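Local coordinates for protein PAN2-PAN3 deadenylation complex catalytic subunit pan2 (Neurospora crassa, PDB 4CZW) that forms the catalytic subunit of the PAN deadenylation complex, in which it probably shortens mRNA poly(A) tails by exonucleolytic cleavage to 5'-AMP, at residues A[187-192]-A[252-256]; A[206-210]-A[230-235]; A[425-429]-A[489-493]; A[439-445]-A[478-483]. One frame throughout, in Å; residues are numbered along the deposited sequence.

How the contacts relate
From the N terminus, the chain first enters the pseudo-USP domain. Contact 1 closes a loop there by pairing strands 183-190 and 250-262 beside a structural zinc. Contact 2 is nested inside that loop and packs helix 227-235 against the chain around strand 206-207. Their centres are about 23 Å apart. Further on, contact 3 opens at 425-429, in the loop before strand 441-451. It closes at 489-493, joining that loop to strand 490-496. Contact 4, between strands 441-451 and 471-481, is nested within its loop. Contacts 3 and 4 meet, through R481 with E427 and S478 with D493. This second pair lies across the chain's centre from the first. Contacts 1 and 4 have centres about 69 Å apart.

Contact 1 of 4, residues A[187-192]-A[252-256]; sequences QIKCMH and QNLDQ. With ZN (zinc ion), chain C.
The imidazole of H192 and the side-chain amide of Q252 lie obliquely against each other, their planes 30° apart. Q252 CD is 3.8 Å from H192 CB, and the end of the amide reaches across to the ring carbons CG and CD2. The Q252 chain is bent at chi2 (-82°), which swings its amide toward H192. Its aliphatic part covers the zinc ligand: Q252 CG lies 3.7 Å from C190 SG. Cut back to an alanine, this residue would probably cover the sulfur less and leave the imidazole freer to turn.

C190 SG binds zinc at 2.3 Å. C193, C245 and C248 complete the site. H192 N also donates to C190 SG, at 3.4 Å, as in zinc knuckles.

The strands pair antiparallel. K189 and D255 bond both ways, with K189 N to D255 O at 2.8 Å. Just past the strand end, M191 N reaches N253 O at 3.0 Å. I188, C190, L254 and Q256 share one face. There I188 CG2 meets L254 CD1 at 3.8 Å, and I188 runs alongside Q256. On the other face the D255 carboxylate bridges to R257, and the selenium of M191, modelled as selenomethionine, rests near N253 CB.

Strand 183-190 lies between 196-201 and 250-262 in a four-stranded antiparallel sheet, consistent with the fingers of a USP-like domain. I188 packs on S197 and R199 on one flank, while L254 and Q256 pair with strand 238-245 on the other.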
loop_
_atom_site.group_PDB
_atom_site.type_symbol
_atom_site.label_atom_id
_atom_site.label_comp_id
_atom_site.label_asym_id
_atom_site.label_seq_id
_atom_site.Cartn_x
_atom_site.Cartn_y
_atom_site.Cartn_z
ATOM N N GLN A 187 8.061 -7.720 -35.047
ATOM C CA GLN A 187 8.699 -8.114 -36.295
ATOM C C GLN A 187 8.070 -7.360 -37.461
ATOM O O GLN A 187 6.930 -7.626 -37.844
ATOM C CB GLN A 187 8.585 -9.622 -36.518
ATOM C CG GLN A 187 9.058 -10.078 -37.891
ATOM C CD GLN A 187 8.773 -11.543 -38.154
ATOM O OE1 GLN A 187 9.133 -12.411 -37.359
ATOM N NE2 GLN A 187 8.119 -11.826 -39.275
ATOM N N ILE A 188 8.818 -6.413 -38.016
ATOM C CA ILE A 188 8.335 -5.612 -39.133
ATOM C C ILE A 188 8.865 -6.154 -40.457
ATOM O O ILE A 188 10.048 -6.017 -40.768
ATOM C CB ILE A 188 8.743 -4.137 -38.981
ATOM C CG1 ILE A 188 8.276 -3.596 -37.628
ATOM C CG2 ILE A 188 8.176 -3.308 -40.121
ATOM C CD1 ILE A 188 8.653 -2.153 -37.382
ATOM N N LYS A 189 7.980 -6.773 -41.232
ATOM C CA LYS A 189 8.369 -7.382 -42.497
ATOM C C LYS A 189 7.827 -6.612 -43.695
ATOM O O LYS A 189 6.628 -6.346 -43.784
ATOM C CB LYS A 189 7.890 -8.835 -42.556
ATOM C CG LYS A 189 8.128 -9.511 -43.897
ATOM C CD LYS A 189 7.513 -10.902 -43.943
ATOM C CE LYS A 189 8.164 -11.833 -42.935
ATOM N NZ LYS A 189 7.614 -13.214 -43.016
ATOM N N CYS A 190 8.717 -6.250 -44.613
ATOM C CA CYS A 190 8.310 -5.655 -45.879
ATOM C C CYS A 190 7.572 -6.701 -46.705
ATOM O O CYS A 190 8.068 -7.806 -46.898
ATOM C CB CYS A 190 9.521 -5.118 -46.647
ATOM S SG CYS A 190 9.156 -4.502 -48.313
HETATM N N MSE A 191 6.384 -6.355 -47.187
HETATM C CA MSE A 191 5.566 -7.314 -47.921
HETATM C C MSE A 191 5.971 -7.424 -49.389
HETATM O O MSE A 191 5.299 -8.090 -50.176
HETATM C CB MSE A 191 4.086 -6.940 -47.813
HETATM C CG MSE A 191 3.542 -6.984 -46.395
HETATM SE SE MSE A 191 1.622 -6.673 -46.317
HETATM C CE MSE A 191 1.029 -8.200 -47.373
ATOM N N HIS A 192 7.074 -6.778 -49.757
ATOM C CA HIS A 192 7.566 -6.841 -51.129
ATOM C C HIS A 192 8.826 -7.697 -51.231
ATOM O O HIS A 192 8.844 -8.704 -51.938
ATOM C CB HIS A 192 7.843 -5.437 -51.669
ATOM C CG HIS A 192 8.144 -5.405 -53.136
ATOM N ND1 HIS A 192 7.190 -5.660 -54.097
ATOM C CD2 HIS A 192 9.294 -5.150 -53.806
ATOM C CE1 HIS A 192 7.738 -5.562 -55.296
ATOM N NE2 HIS A 192 9.013 -5.254 -55.146
ATOM N N GLN A 252 6.682 0.755 -48.665
ATOM C CA GLN A 252 5.892 -0.436 -48.951
ATOM C C GLN A 252 4.897 -0.713 -47.832
ATOM O O GLN A 252 4.936 -0.073 -46.781
ATOM C CB GLN A 252 6.802 -1.653 -49.141
ATOM C CG GLN A 252 7.953 -1.452 -50.116
ATOM C CD GLN A 252 7.539 -1.626 -51.566
ATOM O OE1 GLN A 252 6.389 -1.389 -51.932
ATOM N NE2 GLN A 252 8.482 -2.051 -52.399
ATOM N N ASN A 253 4.004 -1.670 -48.065
ATOM C CA ASN A 253 3.151 -2.181 -47.001
ATOM C C ASN A 253 3.981 -3.041 -46.055
ATOM O O ASN A 253 4.668 -3.965 -46.489
ATOM C CB ASN A 253 1.984 -2.990 -47.572
ATOM C CG ASN A 253 0.932 -2.115 -48.228
ATOM O OD1 ASN A 253 0.688 -0.989 -47.798
ATOM N ND2 ASN A 253 0.301 -2.634 -49.275
ATOM N N LEU A 254 3.928 -2.729 -44.765
ATOM C CA LEU A 254 4.744 -3.437 -43.788
ATOM C C LEU A 254 3.900 -4.315 -42.871
ATOM O O LEU A 254 2.963 -3.841 -42.226
ATOM C CB LEU A 254 5.562 -2.446 -42.957
ATOM C CG LEU A 254 6.469 -1.490 -43.736
ATOM C CD1 LEU A 254 7.320 -0.666 -42.782
ATOM C CD2 LEU A 254 7.344 -2.246 -44.724
ATOM N N ASP A 255 4.240 -5.598 -42.819
ATOM C CA ASP A 255 3.552 -6.547 -41.953
ATOM C C ASP A 255 4.211 -6.590 -40.579
ATOM O O ASP A 255 5.299 -7.144 -40.414
ATOM C CB ASP A 255 3.540 -7.939 -42.584
ATOM C CG ASP A 255 2.919 -8.986 -41.680
ATOM O OD1 ASP A 255 1.970 -8.655 -40.939
ATOM O OD2 ASP A 255 3.383 -10.145 -41.713
ATOM N N GLN A 256 3.537 -6.001 -39.598
ATOM C CA GLN A 256 4.078 -5.871 -38.252
ATOM C C GLN A 256 3.327 -6.753 -37.262
ATOM O O GLN A 256 2.134 -6.564 -37.029
ATOM C CB GLN A 256 4.019 -4.411 -37.805
ATOM C CG GLN A 256 4.701 -3.452 -38.766
ATOM C CD GLN A 256 4.034 -2.090 -38.808
ATOM O OE1 GLN A 256 3.090 -1.825 -38.065
ATOM N NE2 GLN A 256 4.521 -1.220 -39.686
HETATM ZN ZN ZN C . 11.359 -4.036 -48.908
#

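Contact 2 of 4, residues A[206-210]-A[230-235]; sequences NKLCY and VLKAGL
One water joins three groups of N206, K207 and G234. It accepts from N206 ND2 at 2.8 Å and from K207 N at 3.0 Å. It donates to G234 O, also at 3.0 Å. The two segments share no direct hydrogen bond, so this water is their polar link. It helps fix the N206 amide, whose OD1 is held by T182.

L235 approaches that amide at about a right angle. Its CD2 sits almost equally far from N206 CG, OD1 and ND2. One residue earlier in the helix is G234, whose CA faces K207 O. A side-chain carbon at this position would probably run into that oxygen, so the close approach of the two backbones probably depends on glycine.

The apolar part centres on V230. Its CG1 is anti to the backbone N (chi1 173°) and so extends toward the other segment. V230 CG1 meets L208 CB at 3.6 Å and Y210 CE1 at 3.7 Å. L208 crosses V230 at about a right angle, and Y210 crosses it obliquely. Further out, C209 CB rests on A233 CB at 4.0 Å. The Y210 hydroxyl bonds to W282 and to the T271 carbonyl.

This is packing within the pseudo-USP domain, away from both zinc sites. L208 also touches W282 of helix 276-282. Strand 206-207 runs parallel to 266-270. Helix 227-235 turns L231 and L235 onto strand 300-305.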
loop_
_atom_site.group_PDB
_atom_site.type_symbol
_atom_site.label_atom_id
_atom_site.label_comp_id
_atom_site.label_asym_id
_atom_site.label_seq_id
_atom_site.Cartn_x
_atom_site.Cartn_y
_atom_site.Cartn_z
ATOM N N ASN A 206 -1.206 -5.112 -19.780
ATOM C CA ASN A 206 -1.860 -5.380 -21.055
ATOM C C ASN A 206 -3.300 -4.882 -21.097
ATOM O O ASN A 206 -3.932 -4.682 -20.058
ATOM C CB ASN A 206 -1.821 -6.875 -21.365
ATOM C CG ASN A 206 -0.432 -7.356 -21.733
ATOM O OD1 ASN A 206 0.309 -7.859 -20.890
ATOM N ND2 ASN A 206 -0.072 -7.198 -23.001
ATOM N N LYS A 207 -3.811 -4.680 -22.307
ATOM C CA LYS A 207 -5.177 -4.207 -22.502
ATOM C C LYS A 207 -6.003 -5.231 -23.272
ATOM O O LYS A 207 -5.535 -5.797 -24.258
ATOM C CB LYS A 207 -5.182 -2.870 -23.245
ATOM C CG LYS A 207 -4.367 -1.774 -22.580
ATOM C CD LYS A 207 -4.404 -0.494 -23.399
ATOM C CE LYS A 207 -3.563 0.601 -22.763
ATOM N NZ LYS A 207 -3.593 1.856 -23.564
ATOM N N LEU A 208 -7.229 -5.464 -22.819
ATOM C CA LEU A 208 -8.123 -6.400 -23.491
ATOM C C LEU A 208 -8.571 -5.847 -24.840
ATOM O O LEU A 208 -8.600 -4.634 -25.045
ATOM C CB LEU A 208 -9.338 -6.712 -22.616
ATOM C CG LEU A 208 -9.063 -7.425 -21.290
ATOM C CD1 LEU A 208 -10.366 -7.817 -20.610
ATOM C CD2 LEU A 208 -8.175 -8.641 -21.504
ATOM N N CYS A 209 -8.919 -6.744 -25.758
ATOM C CA CYS A 209 -9.349 -6.347 -27.094
ATOM C C CYS A 209 -10.597 -7.118 -27.518
ATOM O O CYS A 209 -10.657 -8.340 -27.382
ATOM C CB CYS A 209 -8.221 -6.564 -28.104
ATOM S SG CYS A 209 -8.598 -6.000 -29.779
ATOM N N TYR A 210 -11.586 -6.397 -28.036
ATOM C CA TYR A 210 -12.863 -7.000 -28.405
ATOM C C TYR A 210 -13.098 -6.961 -29.912
ATOM O O TYR A 210 -12.687 -6.015 -30.584
ATOM C CB TYR A 210 -14.010 -6.294 -27.676
ATOM C CG TYR A 210 -13.818 -6.210 -26.179
ATOM C CD1 TYR A 210 -14.168 -7.271 -25.353
ATOM C CD2 TYR A 210 -13.286 -5.070 -25.591
ATOM C CE1 TYR A 210 -13.993 -7.199 -23.984
ATOM C CE2 TYR A 210 -13.108 -4.989 -24.224
ATOM C CZ TYR A 210 -13.463 -6.056 -23.425
ATOM O OH TYR A 210 -13.286 -5.977 -22.062
ATOM N N VAL A 230 -10.509 -12.930 -25.768
ATOM C CA VAL A 230 -10.310 -11.497 -25.577
ATOM C C VAL A 230 -8.908 -11.218 -25.038
ATOM O O VAL A 230 -8.252 -10.258 -25.447
ATOM C CB VAL A 230 -11.370 -10.907 -24.622
ATOM C CG1 VAL A 230 -11.053 -9.460 -24.285
ATOM C CG2 VAL A 230 -12.755 -11.020 -25.240
ATOM N N LEU A 231 -8.451 -12.073 -24.128
ATOM C CA LEU A 231 -7.105 -11.961 -23.576
ATOM C C LEU A 231 -6.048 -12.187 -24.654
ATOM O O LEU A 231 -5.068 -11.445 -24.741
ATOM C CB LEU A 231 -6.911 -12.959 -22.433
ATOM C CG LEU A 231 -5.501 -13.053 -21.847
ATOM C CD1 LEU A 231 -5.038 -11.698 -21.339
ATOM C CD2 LEU A 231 -5.449 -14.088 -20.738
ATOM N N LYS A 232 -6.254 -13.217 -25.469
ATOM C CA LYS A 232 -5.338 -13.540 -26.557
ATOM C C LYS A 232 -5.246 -12.398 -27.564
ATOM O O LYS A 232 -4.160 -12.056 -28.033
ATOM C CB LYS A 232 -5.780 -14.825 -27.262
ATOM C CG LYS A 232 -5.030 -15.113 -28.552
ATOM C CD LYS A 232 -5.513 -16.397 -29.204
ATOM C CE LYS A 232 -4.820 -16.631 -30.536
ATOM N NZ LYS A 232 -3.338 -16.659 -30.396
ATOM N N ALA A 233 -6.394 -11.811 -27.887
ATOM C CA ALA A 233 -6.452 -10.710 -28.842
ATOM C C ALA A 233 -5.749 -9.469 -28.300
ATOM O O ALA A 233 -5.206 -8.670 -29.063
ATOM C CB ALA A 233 -7.896 -10.392 -29.190
ATOM N N GLY A 234 -5.764 -9.315 -26.980
ATOM C CA GLY A 234 -5.138 -8.173 -26.342
ATOM C C GLY A 234 -3.625 -8.269 -26.322
ATOM O O GLY A 234 -2.930 -7.297 -26.614
ATOM N N LEU A 235 -3.116 -9.446 -25.974
ATOM C CA LEU A 235 -1.677 -9.674 -25.896
ATOM C C LEU A 235 -1.006 -9.552 -27.262
ATOM O O LEU A 235 0.039 -8.915 -27.395
ATOM C CB LEU A 235 -1.390 -11.053 -25.296
ATOM C CG LEU A 235 -1.689 -11.222 -23.805
ATOM C CD1 LEU A 235 -1.759 -12.691 -23.430
ATOM C CD2 LEU A 235 -0.632 -10.520 -22.975
HETATM O O HOH W 1 -1.918 -5.605 -24.387
#

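Contact 3 of 4, residues A[425-429]-A[489-493]; sequences TYELL and VAFID
L429 lies over one face of the F491 ring and crosses it obliquely. Its CD2 is 4.0 Å from the ring centroid, 24° off the normal, a CH-pi contact offset toward the rim. L429 CG comes within 3.5 Å of F491 CD2. The ring takes the rotamer between its backbone N and carbonyl carbon (chi1 61°), which turns it toward this leucine. At the ring's edge, in its plane, a water bridges the backbones, accepting from L429 N and donating to F491 O.

Y426 meets D493 differently. Its CD1 lies 3.9 Å from D493 CB, with ring and carboxylate planes 78° apart. T425 OG1 also faces D493 OD2, but the modelled distance is doubtfully short. D493 OD1 is held by R476 and S478. E427 lays its chain across V489 CG1 and sends OE1 to R486. E427 N donates almost straight to A490 O at 2.7 Å.

The loop thus crosses the chain where it turns a corner at F491. F491 and I492 both face V479, a classic beta bulge in strand 490-496 of the RNase H-like exonuclease fold.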
loop_
_atom_site.group_PDB
_atom_site.type_symbol
_atom_site.label_atom_id
_atom_site.label_comp_id
_atom_site.label_asym_id
_atom_site.label_seq_id
_atom_site.Cartn_x
_atom_site.Cartn_y
_atom_site.Cartn_z
ATOM N N THR A 425 20.019 17.569 19.916
ATOM C CA THR A 425 19.161 17.302 21.064
ATOM C C THR A 425 18.921 15.803 21.210
ATOM O O THR A 425 17.994 15.378 21.898
ATOM C CB THR A 425 17.807 18.024 20.944
ATOM O OG1 THR A 425 17.173 17.652 19.714
ATOM C CG2 THR A 425 18.004 19.531 20.971
ATOM N N TYR A 426 19.763 15.009 20.556
ATOM C CA TYR A 426 19.634 13.559 20.597
ATOM C C TYR A 426 20.994 12.876 20.549
ATOM O O TYR A 426 21.978 13.456 20.087
ATOM C CB TYR A 426 18.760 13.065 19.439
ATOM C CG TYR A 426 19.325 13.364 18.066
ATOM C CD1 TYR A 426 19.066 14.574 17.436
ATOM C CD2 TYR A 426 20.113 12.434 17.398
ATOM C CE1 TYR A 426 19.578 14.853 16.183
ATOM C CE2 TYR A 426 20.632 12.705 16.145
ATOM C CZ TYR A 426 20.360 13.914 15.542
ATOM O OH TYR A 426 20.873 14.186 14.294
ATOM N N GLU A 427 21.041 11.639 21.030
ATOM C CA GLU A 427 22.249 10.828 20.957
ATOM C C GLU A 427 21.932 9.499 20.284
ATOM O O GLU A 427 21.265 8.644 20.867
ATOM C CB GLU A 427 22.836 10.600 22.351
ATOM C CG GLU A 427 23.212 11.879 23.081
ATOM C CD GLU A 427 23.826 11.617 24.442
ATOM O OE1 GLU A 427 24.187 10.454 24.720
ATOM O OE2 GLU A 427 23.946 12.574 25.235
ATOM N N LEU A 428 22.413 9.339 19.054
ATOM C CA LEU A 428 22.106 8.171 18.232
ATOM C C LEU A 428 22.438 6.851 18.917
ATOM O O LEU A 428 23.315 6.787 19.779
ATOM C CB LEU A 428 22.853 8.253 16.899
ATOM C CG LEU A 428 22.431 9.365 15.938
ATOM C CD1 LEU A 428 23.332 9.378 14.716
ATOM C CD2 LEU A 428 20.976 9.193 15.530
ATOM N N LEU A 429 21.723 5.800 18.526
ATOM C CA LEU A 429 21.955 4.467 19.064
ATOM C C LEU A 429 23.340 3.960 18.692
ATOM O O LEU A 429 23.793 4.139 17.562
ATOM C CB LEU A 429 20.893 3.489 18.559
ATOM C CG LEU A 429 19.453 3.718 19.018
ATOM C CD1 LEU A 429 18.514 2.745 18.324
ATOM C CD2 LEU A 429 19.344 3.585 20.529
ATOM N N VAL A 489 17.167 9.518 27.466
ATOM C CA VAL A 489 17.919 10.209 26.425
ATOM C C VAL A 489 17.386 9.859 25.038
ATOM O O VAL A 489 17.252 8.685 24.691
ATOM C CB VAL A 489 19.420 9.867 26.492
ATOM C CG1 VAL A 489 20.188 10.621 25.416
ATOM C CG2 VAL A 489 19.974 10.189 27.871
ATOM N N ALA A 490 17.083 10.885 24.250
ATOM C CA ALA A 490 16.541 10.692 22.910
ATOM C C ALA A 490 17.607 10.200 21.937
ATOM O O ALA A 490 18.753 10.646 21.979
ATOM C CB ALA A 490 15.920 11.984 22.403
ATOM N N PHE A 491 17.223 9.274 21.064
ATOM C CA PHE A 491 18.115 8.806 20.010
ATOM C C PHE A 491 17.539 9.161 18.643
ATOM O O PHE A 491 18.197 8.996 17.616
ATOM C CB PHE A 491 18.361 7.297 20.126
ATOM C CG PHE A 491 17.120 6.457 19.991
ATOM C CD1 PHE A 491 16.323 6.189 21.091
ATOM C CD2 PHE A 491 16.766 5.917 18.766
ATOM C CE1 PHE A 491 15.188 5.408 20.967
ATOM C CE2 PHE A 491 15.635 5.137 18.636
ATOM C CZ PHE A 491 14.846 4.881 19.738
ATOM N N ILE A 492 16.302 9.649 18.644
ATOM C CA ILE A 492 15.677 10.181 17.439
ATOM C C ILE A 492 14.955 11.484 17.757
ATOM O O ILE A 492 14.093 11.526 18.634
ATOM C CB ILE A 492 14.667 9.195 16.818
ATOM C CG1 ILE A 492 15.375 7.941 16.305
ATOM C CG2 ILE A 492 13.910 9.858 15.677
ATOM C CD1 ILE A 492 14.437 6.925 15.689
ATOM N N ASP A 493 15.318 12.547 17.049
ATOM C CA ASP A 493 14.622 13.822 17.169
ATOM C C ASP A 493 14.600 14.510 15.811
ATOM O O ASP A 493 15.236 15.546 15.613
ATOM C CB ASP A 493 15.285 14.716 18.220
ATOM C CG ASP A 493 14.459 15.948 18.542
ATOM O OD1 ASP A 493 13.218 15.888 18.406
ATOM O OD2 ASP A 493 15.049 16.978 18.931
HETATM O O HOH W 2 19.426 6.540 16.968
#

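Contact 4 of 4, residues A[439-445]-A[478-483]; sequences DTVIAID and SVVRGQ
Backbone bonds join A443 to V480 and D445 to S478, each pair bonding in both directions. A443 N reaches V480 O at 2.8 Å, and D445 N reaches S478 O at 3.0 Å. CA-H...O contacts fill in between, such as I444 CA to S478 O. The ladder weakens at its far end. G482 N makes only a bent, weak bond to V441 O, and the side chains of I442 and R481 diverge.

These antiparallel strands belong to the central sheet of the DEDD exonuclease domain, which has an RNase H-like fold. D445 is, by similarity, a ligand of the catalytic metals with E447, D554 and D607.

Apolar contacts cover both faces. On one, I444 and V479 lie side by side, with I444 CG1 4.0 Å from V479 CG2. I442 CB meets the other methyl, V479 CG1, at 3.8 Å. On the opposite face A443 CB touches V480 CB at 4.1 Å.

Side-chain polar bonds gather at Q483. With CG set between the backbone N and the carbonyl carbon (chi1 56°), the chain carries its amide back along the start of the other strand. NE2 donates weakly to D439 O at 3.4 Å, while OE1 accepts weakly from V441 N at 3.2 Å. With an alanine in its place, D439 O and V441 N are likely to lose these weak partners, leaving the strand's start less firmly held. R481 forms a salt bridge with E434, and S478 OG bonds to S604.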
loop_
_atom_site.group_PDB
_atom_site.type_symbol
_atom_site.label_atom_id
_atom_site.label_comp_id
_atom_site.label_asym_id
_atom_site.label_seq_id
_atom_site.Cartn_x
_atom_site.Cartn_y
_atom_site.Cartn_z
ATOM N N ASP A 439 12.438 -6.886 23.277
ATOM C CA ASP A 439 12.451 -6.515 24.688
ATOM C C ASP A 439 12.642 -5.013 24.874
ATOM O O ASP A 439 12.384 -4.475 25.951
ATOM C CB ASP A 439 13.551 -7.276 25.429
ATOM C CG ASP A 439 13.363 -8.779 25.370
ATOM O OD1 ASP A 439 12.199 -9.234 25.342
ATOM O OD2 ASP A 439 14.379 -9.506 25.352
ATOM N N THR A 440 13.094 -4.344 23.820
ATOM C CA THR A 440 13.388 -2.917 23.882
ATOM C C THR A 440 12.122 -2.068 23.973
ATOM O O THR A 440 11.211 -2.200 23.156
ATOM C CB THR A 440 14.207 -2.464 22.657
ATOM O OG1 THR A 440 15.446 -3.182 22.615
ATOM C CG2 THR A 440 14.494 -0.973 22.726
ATOM N N VAL A 441 12.076 -1.198 24.976
ATOM C CA VAL A 441 10.977 -0.253 25.129
ATOM C C VAL A 441 11.432 1.150 24.744
ATOM O O VAL A 441 12.473 1.618 25.205
ATOM C CB VAL A 441 10.435 -0.237 26.573
ATOM C CG1 VAL A 441 9.342 0.811 26.722
ATOM C CG2 VAL A 441 9.922 -1.616 26.967
ATOM N N ILE A 442 10.658 1.816 23.893
ATOM C CA ILE A 442 10.994 3.169 23.465
ATOM C C ILE A 442 9.832 4.135 23.697
ATOM O O ILE A 442 8.672 3.798 23.461
ATOM C CB ILE A 442 11.401 3.205 21.975
ATOM C CG1 ILE A 442 10.315 2.578 21.100
ATOM C CG2 ILE A 442 12.723 2.482 21.765
ATOM C CD1 ILE A 442 10.648 2.576 19.625
ATOM N N ALA A 443 10.156 5.333 24.173
ATOM C CA ALA A 443 9.154 6.371 24.392
ATOM C C ALA A 443 9.100 7.312 23.195
ATOM O O ALA A 443 10.132 7.802 22.738
ATOM C CB ALA A 443 9.452 7.142 25.667
ATOM N N ILE A 444 7.897 7.567 22.690
ATOM C CA ILE A 444 7.743 8.351 21.469
ATOM C C ILE A 444 6.625 9.393 21.571
ATOM O O ILE A 444 5.570 9.139 22.154
ATOM C CB ILE A 444 7.479 7.424 20.253
ATOM C CG1 ILE A 444 7.360 8.235 18.960
ATOM C CG2 ILE A 444 6.240 6.564 20.482
ATOM C CD1 ILE A 444 7.128 7.391 17.728
ATOM N N ASP A 445 6.881 10.574 21.014
ATOM C CA ASP A 445 5.873 11.623 20.903
ATOM C C ASP A 445 6.156 12.484 19.674
ATOM O O ASP A 445 7.308 12.630 19.266
ATOM C CB ASP A 445 5.840 12.487 22.165
ATOM C CG ASP A 445 4.728 13.517 22.135
ATOM O OD1 ASP A 445 3.612 13.175 21.689
ATOM O OD2 ASP A 445 4.971 14.671 22.546
ATOM N N SER A 478 9.992 12.549 18.027
ATOM C CA SER A 478 10.988 12.279 19.056
ATOM C C SER A 478 10.826 10.883 19.643
ATOM O O SER A 478 9.764 10.538 20.158
ATOM C CB SER A 478 10.902 13.324 20.171
ATOM O OG SER A 478 11.075 14.633 19.659
ATOM N N VAL A 479 11.884 10.082 19.561
ATOM C CA VAL A 479 11.881 8.759 20.172
ATOM C C VAL A 479 12.974 8.683 21.234
ATOM O O VAL A 479 14.111 9.093 21.000
ATOM C CB VAL A 479 12.082 7.644 19.132
ATOM C CG1 VAL A 479 11.709 6.300 19.733
ATOM C CG2 VAL A 479 11.241 7.915 17.898
ATOM N N VAL A 480 12.618 8.151 22.399
ATOM C CA VAL A 480 13.477 8.209 23.575
ATOM C C VAL A 480 13.743 6.823 24.167
ATOM O O VAL A 480 12.844 5.983 24.226
ATOM C CB VAL A 480 12.846 9.131 24.650
ATOM C CG1 VAL A 480 13.444 8.881 26.022
ATOM C CG2 VAL A 480 12.995 10.592 24.249
ATOM N N ARG A 481 14.987 6.589 24.584
ATOM C CA ARG A 481 15.360 5.356 25.275
ATOM C C ARG A 481 14.491 5.122 26.507
ATOM O O ARG A 481 14.360 5.998 27.361
ATOM C CB ARG A 481 16.834 5.397 25.686
ATOM C CG ARG A 481 17.813 5.426 24.527
ATOM C CD ARG A 481 19.241 5.574 25.030
ATOM N NE ARG A 481 20.216 5.483 23.948
ATOM C CZ ARG A 481 20.616 6.515 23.213
ATOM N NH1 ARG A 481 20.120 7.724 23.439
ATOM N NH2 ARG A 481 21.510 6.338 22.248
ATOM N N GLY A 482 13.902 3.934 26.597
ATOM C CA GLY A 482 13.022 3.607 27.703
ATOM C C GLY A 482 13.691 2.775 28.780
ATOM O O GLY A 482 13.056 2.405 29.770
ATOM N N GLN A 483 14.974 2.484 28.590
ATOM C CA GLN A 483 15.723 1.669 29.541
ATOM C C GLN A 483 17.226 1.833 29.342
ATOM O O GLN A 483 17.667 2.471 28.384
ATOM C CB GLN A 483 15.323 0.200 29.405
ATOM C CG GLN A 483 15.499 -0.361 28.002
ATOM C CD GLN A 483 14.464 -1.416 27.666
ATOM O OE1 GLN A 483 13.278 -1.245 27.945
ATOM N NE2 GLN A 483 14.907 -2.514 27.065
#